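ADP-dependent (S)-NAD(P)H-hydrate dehydratase (Enterococcus faecalis, PDB 2R3B) probably catalyses the ADP-dependent dehydration of the S-form of NAD(P)HX, a damaged hydrated form of NAD(P)H, in a repair reaction that releases AMP and phosphate. Local coordinates at residues Met95-Gly98 with Phe99-Val103; His262-Ile265 with Gly266-Ala270. All blocks are in the same frame, centred on the assembly; numbering follows the deposited sequence. Where two conformers were deposited one is given.

From the N terminus, the chain runs through the first strands of the large mixed sheet before reaching contact 1, where strand 95-97, outermost on its side of the sheet within this chain, turns into helix 102-111. The central strands and the helices between them follow, and contact 2 comes late, at the C-terminal end of helix 252-269. The two are therefore in series and neither encloses the other; each is local, contact 1 closing a tight turn and contact 2 a run of helical turns. Their centres lie about 34 Å apart on opposite sides of the chain's centre. Contact 1 ties strand to helix; contact 2 sits beside helix 278-292.

Contact 1 of 2, residues Met95-Gly98 with Phe99-Val103; sequences MVVG and FEETV
E101 folds its side chain back over the turn so that its carboxylate meets the backbone of G98. OE2 accepts the N-H of G98 at 2.8 Å, an almost straight bond (173°), approached on the anti side of the carboxylate and 28° out of its plane. What sends the chain back this way is a CG placed anti to the carbonyl carbon (chi1 -66°), followed by an extended chain. On the way, CB of E101 passes CG1 of V97 at 3.9 Å, the two side chains crossing obliquely. The same oxygen, OE2, is also reached by a water, which lies 2.8 Å from both OE2 of E101 and the carbonyl O of V96 and bridges them, so the carboxylate is tied to the strand directly and through solvent.

The backbone answers in the reverse direction. G98 to E101 is a type I beta turn, closed by the N-H of E101 reaching the O of G98 at 3.1 Å. This is the strand-to-helix connection of the alpha/beta, ribokinase-like fold: the chain leaves the sheet after strand 95-97, and E101 stands at the N-cap position of helix 102-111. V97, from the strand, packs on L104, L105 and V108 of that helix.

The other two turn residues diverge. E100 is bent at its second torsion, which curls its acid back until OE1 lies 3.4 Å from CA of G98, although this is one of two deposited conformers. F99 sets off away from G98, and its ring packs on I78 of strand 74-78 and I130 of helix 125-137. At the strand's edge, the backbone of V96 hydrogen-bonds to the second subunit, whose Q55 packs on V97.

Contact 2 of 2, residues His262-Ile265 with Gly266-Ala270; sequences HSLI and GDDLA
I265 and L269 lie side by side and point the same way, one turn apart on helix 252-269, with CG2 of the isoleucine 3.8 Å from CD1 of the leucine. They are part of a regular alpha-helix: four successive i to i+4 bonds cross this stretch, from the N-H groups of G266, D267, D268 and L269 to the carbonyls of H262, S263, L264 and I265. The last is the straightest, N of L269 to O of I265 at 2.9 Å with an angle of 166° at the hydrogen.

This apolar side is the tightly packed one. I265 is buried against A284, L285 and Y288 of helix 278-292, and its CG2, anti to the backbone N, is the branch that reaches L269. L269 itself continues onto K280 of that helix and onto V276. H262, also buried, leans instead on L237 and I240 of helix 233-247, close to G234, a predicted AMP-binding residue.

The looser side is that of L264 and D268, whose side chains come no nearer than 4.4 Å, CG of L264 to OD2 of D268, a wider gap than between I265 and L269. L264 points away from the following turn. D268 bonds through OD1 to K271, a salt bridge, and through OD2 to Y288 of helix 278-292, so both oxygens are engaged.

On the face opposite I265 and L269, D267 reaches back over the preceding turn. Its carboxylate is held by N225 at OD1 and by the backbone N-H of G224 at OD2, while in the conformer given OG of S263 bonds ND2 of N221 and the O of Y260. The bonds to N221, G224 and N225 join the helix to the 221-225 region. With CG anti to its own carbonyl carbon (chi1 -78°), D267 brings that carboxyl carbon to 3.0 Å from O of S263.

Contact 1 of 2, residues Met95-Gly98 with Phe99-Val103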
loop_
_atom_site.group_PDB
_atom_site.type_symbol
_atom_site.label_atom_id
_atom_site.label_comp_id
_atom_site.label_asym_id
_atom_site.label_seq_id
_atom_site.Cartn_x
_atom_site.Cartn_y
_atom_site.Cartn_z
HETATM N N MSE B 95 4.678 3.538 -15.951
HETATM C CA MSE B 95 6.120 3.681 -16.151
HETATM C C MSE B 95 6.550 5.079 -15.628
HETATM O O MSE B 95 5.706 6.004 -15.523
HETATM C CB MSE B 95 6.437 3.394 -17.619
HETATM C CG MSE B 95 5.939 1.946 -18.053
HETATM SE SE MSE B 95 6.124 1.847 -19.930
HETATM C CE MSE B 95 4.365 2.658 -20.370
ATOM N N VAL B 96 7.812 5.226 -15.223
ATOM C CA VAL B 96 8.246 6.451 -14.524
ATOM C C VAL B 96 9.519 7.036 -15.119
ATOM O O VAL B 96 10.494 6.324 -15.388
ATOM C CB VAL B 96 8.416 6.270 -13.010
ATOM C CG1 VAL B 96 7.058 5.996 -12.324
ATOM C CG2 VAL B 96 9.439 5.169 -12.661
ATOM N N VAL B 97 9.507 8.353 -15.270
ATOM C CA VAL B 97 10.640 9.101 -15.788
ATOM C C VAL B 97 10.819 10.305 -14.873
ATOM O O VAL B 97 9.839 10.958 -14.499
ATOM C CB VAL B 97 10.390 9.538 -17.238
ATOM C CG1 VAL B 97 11.565 10.419 -17.788
ATOM C CG2 VAL B 97 10.150 8.264 -18.134
ATOM N N GLY B 98 12.045 10.558 -14.452
ATOM C CA GLY B 98 12.336 11.749 -13.623
ATOM C C GLY B 98 12.482 13.034 -14.426
ATOM O O GLY B 98 12.773 13.043 -15.624
ATOM N N PHE B 99 12.263 14.144 -13.768
ATOM C CA PHE B 99 12.412 15.452 -14.404
ATOM C C PHE B 99 13.808 15.713 -14.944
ATOM O O PHE B 99 13.969 16.514 -15.890
ATOM C CB PHE B 99 12.114 16.549 -13.403
ATOM C CG PHE B 99 10.662 16.695 -13.037
ATOM C CD1 PHE B 99 9.665 16.671 -13.990
ATOM C CD2 PHE B 99 10.316 16.966 -11.737
ATOM C CE1 PHE B 99 8.331 16.840 -13.627
ATOM C CE2 PHE B 99 8.989 17.154 -11.388
ATOM C CZ PHE B 99 8.014 17.072 -12.339
ATOM N N GLU B 100 14.823 15.105 -14.331
ATOM C CA GLU B 100 16.230 15.271 -14.701
ATOM C C GLU B 100 16.612 14.479 -15.950
ATOM O O GLU B 100 17.681 14.674 -16.531
ATOM C CB GLU B 100 17.119 14.835 -13.512
ATOM C CG GLU B 100 17.374 13.276 -13.376
ATOM C CD GLU B 100 16.310 12.440 -12.564
ATOM O OE1 GLU B 100 15.251 12.875 -12.328
ATOM O OE2 GLU B 100 16.586 11.308 -12.210
ATOM N N GLU B 101 15.755 13.532 -16.337
ATOM C CA GLU B 101 16.023 12.612 -17.433
ATOM C C GLU B 101 15.605 13.257 -18.763
ATOM O O GLU B 101 14.625 12.875 -19.388
ATOM C CB GLU B 101 15.284 11.293 -17.175
ATOM C CG GLU B 101 15.800 10.555 -15.975
ATOM C CD GLU B 101 15.215 9.176 -15.901
ATOM O OE1 GLU B 101 15.705 8.274 -16.620
ATOM O OE2 GLU B 101 14.265 8.972 -15.105
ATOM N N THR B 102 16.381 14.256 -19.191
ATOM C CA THR B 102 15.970 15.170 -20.273
ATOM C C THR B 102 15.652 14.421 -21.573
ATOM O O THR B 102 14.642 14.664 -22.202
ATOM C CB THR B 102 17.087 16.203 -20.560
ATOM O OG1 THR B 102 17.461 16.818 -19.329
ATOM C CG2 THR B 102 16.604 17.305 -21.557
ATOM N N VAL B 103 16.543 13.540 -21.984
ATOM C CA VAL B 103 16.376 12.824 -23.240
ATOM C C VAL B 103 15.224 11.836 -23.176
ATOM O O VAL B 103 14.372 11.795 -24.056
ATOM C CB VAL B 103 17.688 12.158 -23.644
ATOM C CG1 VAL B 103 17.484 11.298 -24.924
ATOM C CG2 VAL B 103 18.782 13.273 -23.828
HETATM O O HOH W 1 13.087 6.606 -14.243
#

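Contact 2 of 2, residues His262-Ile265 with Gly266-Ala270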
loop_
_atom_site.group_PDB
_atom_site.type_symbol
_atom_site.label_atom_id
_atom_site.label_comp_id
_atom_site.label_asym_id
_atom_site.label_seq_id
_atom_site.Cartn_x
_atom_site.Cartn_y
_atom_site.Cartn_z
ATOM N N HIS B 262 -16.875 11.363 -13.837
ATOM C CA HIS B 262 -16.218 11.788 -12.587
ATOM C C HIS B 262 -17.237 12.232 -11.514
ATOM O O HIS B 262 -17.177 11.797 -10.387
ATOM C CB HIS B 262 -15.227 12.891 -12.929
ATOM C CG HIS B 262 -14.556 13.553 -11.771
ATOM N ND1 HIS B 262 -14.883 14.835 -11.366
ATOM C CD2 HIS B 262 -13.497 13.174 -11.007
ATOM C CE1 HIS B 262 -14.092 15.191 -10.369
ATOM N NE2 HIS B 262 -13.243 14.204 -10.130
ATOM N N SER B 263 -18.167 13.099 -11.906
ATOM C CA SER B 263 -19.181 13.591 -10.973
ATOM C C SER B 263 -20.295 12.568 -10.683
ATOM O O SER B 263 -20.895 12.612 -9.604
ATOM C CB SER B 263 -19.755 14.907 -11.481
ATOM O OG SER B 263 -20.366 14.735 -12.734
ATOM N N LEU B 264 -20.607 11.668 -11.617
ATOM C CA LEU B 264 -21.611 10.627 -11.380
ATOM C C LEU B 264 -21.141 9.705 -10.288
ATOM O O LEU B 264 -21.852 9.391 -9.336
ATOM C CB LEU B 264 -21.892 9.802 -12.642
ATOM C CG LEU B 264 -22.843 8.609 -12.517
ATOM C CD1 LEU B 264 -24.262 9.130 -12.238
ATOM C CD2 LEU B 264 -22.828 7.789 -13.767
ATOM N N ILE B 265 -19.897 9.273 -10.410
ATOM C CA ILE B 265 -19.319 8.393 -9.396
ATOM C C ILE B 265 -19.213 9.130 -8.059
ATOM O O ILE B 265 -19.535 8.580 -7.006
ATOM C CB ILE B 265 -17.947 7.845 -9.845
ATOM C CG1 ILE B 265 -18.083 6.903 -11.033
ATOM C CG2 ILE B 265 -17.287 7.076 -8.673
ATOM C CD1 ILE B 265 -16.717 6.647 -11.764
ATOM N N GLY B 266 -18.748 10.368 -8.085
ATOM C CA GLY B 266 -18.562 11.119 -6.859
ATOM C C GLY B 266 -19.906 11.365 -6.201
ATOM O O GLY B 266 -20.014 11.328 -5.001
ATOM N N ASP B 267 -20.948 11.596 -7.010
ATOM C CA ASP B 267 -22.278 11.842 -6.459
ATOM C C ASP B 267 -22.824 10.582 -5.816
ATOM O O ASP B 267 -23.432 10.649 -4.750
ATOM C CB ASP B 267 -23.224 12.317 -7.558
ATOM C CG ASP B 267 -23.029 13.774 -7.920
ATOM O OD1 ASP B 267 -22.294 14.519 -7.218
ATOM O OD2 ASP B 267 -23.650 14.214 -8.922
ATOM N N ASP B 268 -22.606 9.438 -6.461
ATOM C CA ASP B 268 -22.997 8.136 -5.918
ATOM C C ASP B 268 -22.278 7.858 -4.591
ATOM O O ASP B 268 -22.898 7.413 -3.613
ATOM C CB ASP B 268 -22.743 6.989 -6.906
ATOM C CG ASP B 268 -23.774 6.920 -8.016
ATOM O OD1 ASP B 268 -24.771 7.693 -7.942
ATOM O OD2 ASP B 268 -23.556 6.088 -8.945
ATOM N N LEU B 269 -20.959 8.071 -4.569
ATOM C CA LEU B 269 -20.209 7.814 -3.342
ATOM C C LEU B 269 -20.617 8.738 -2.192
ATOM O O LEU B 269 -20.603 8.322 -1.048
ATOM C CB LEU B 269 -18.707 7.928 -3.589
ATOM C CG LEU B 269 -18.134 6.854 -4.498
ATOM C CD1 LEU B 269 -16.681 7.202 -4.888
ATOM C CD2 LEU B 269 -18.212 5.516 -3.840
ATOM N N ALA B 270 -20.978 9.983 -2.508
ATOM C CA ALA B 270 -21.339 10.950 -1.502
ATOM C C ALA B 270 -22.630 10.568 -0.798
ATOM O O ALA B 270 -22.959 11.143 0.240
ATOM C CB ALA B 270 -21.449 12.348 -2.119
#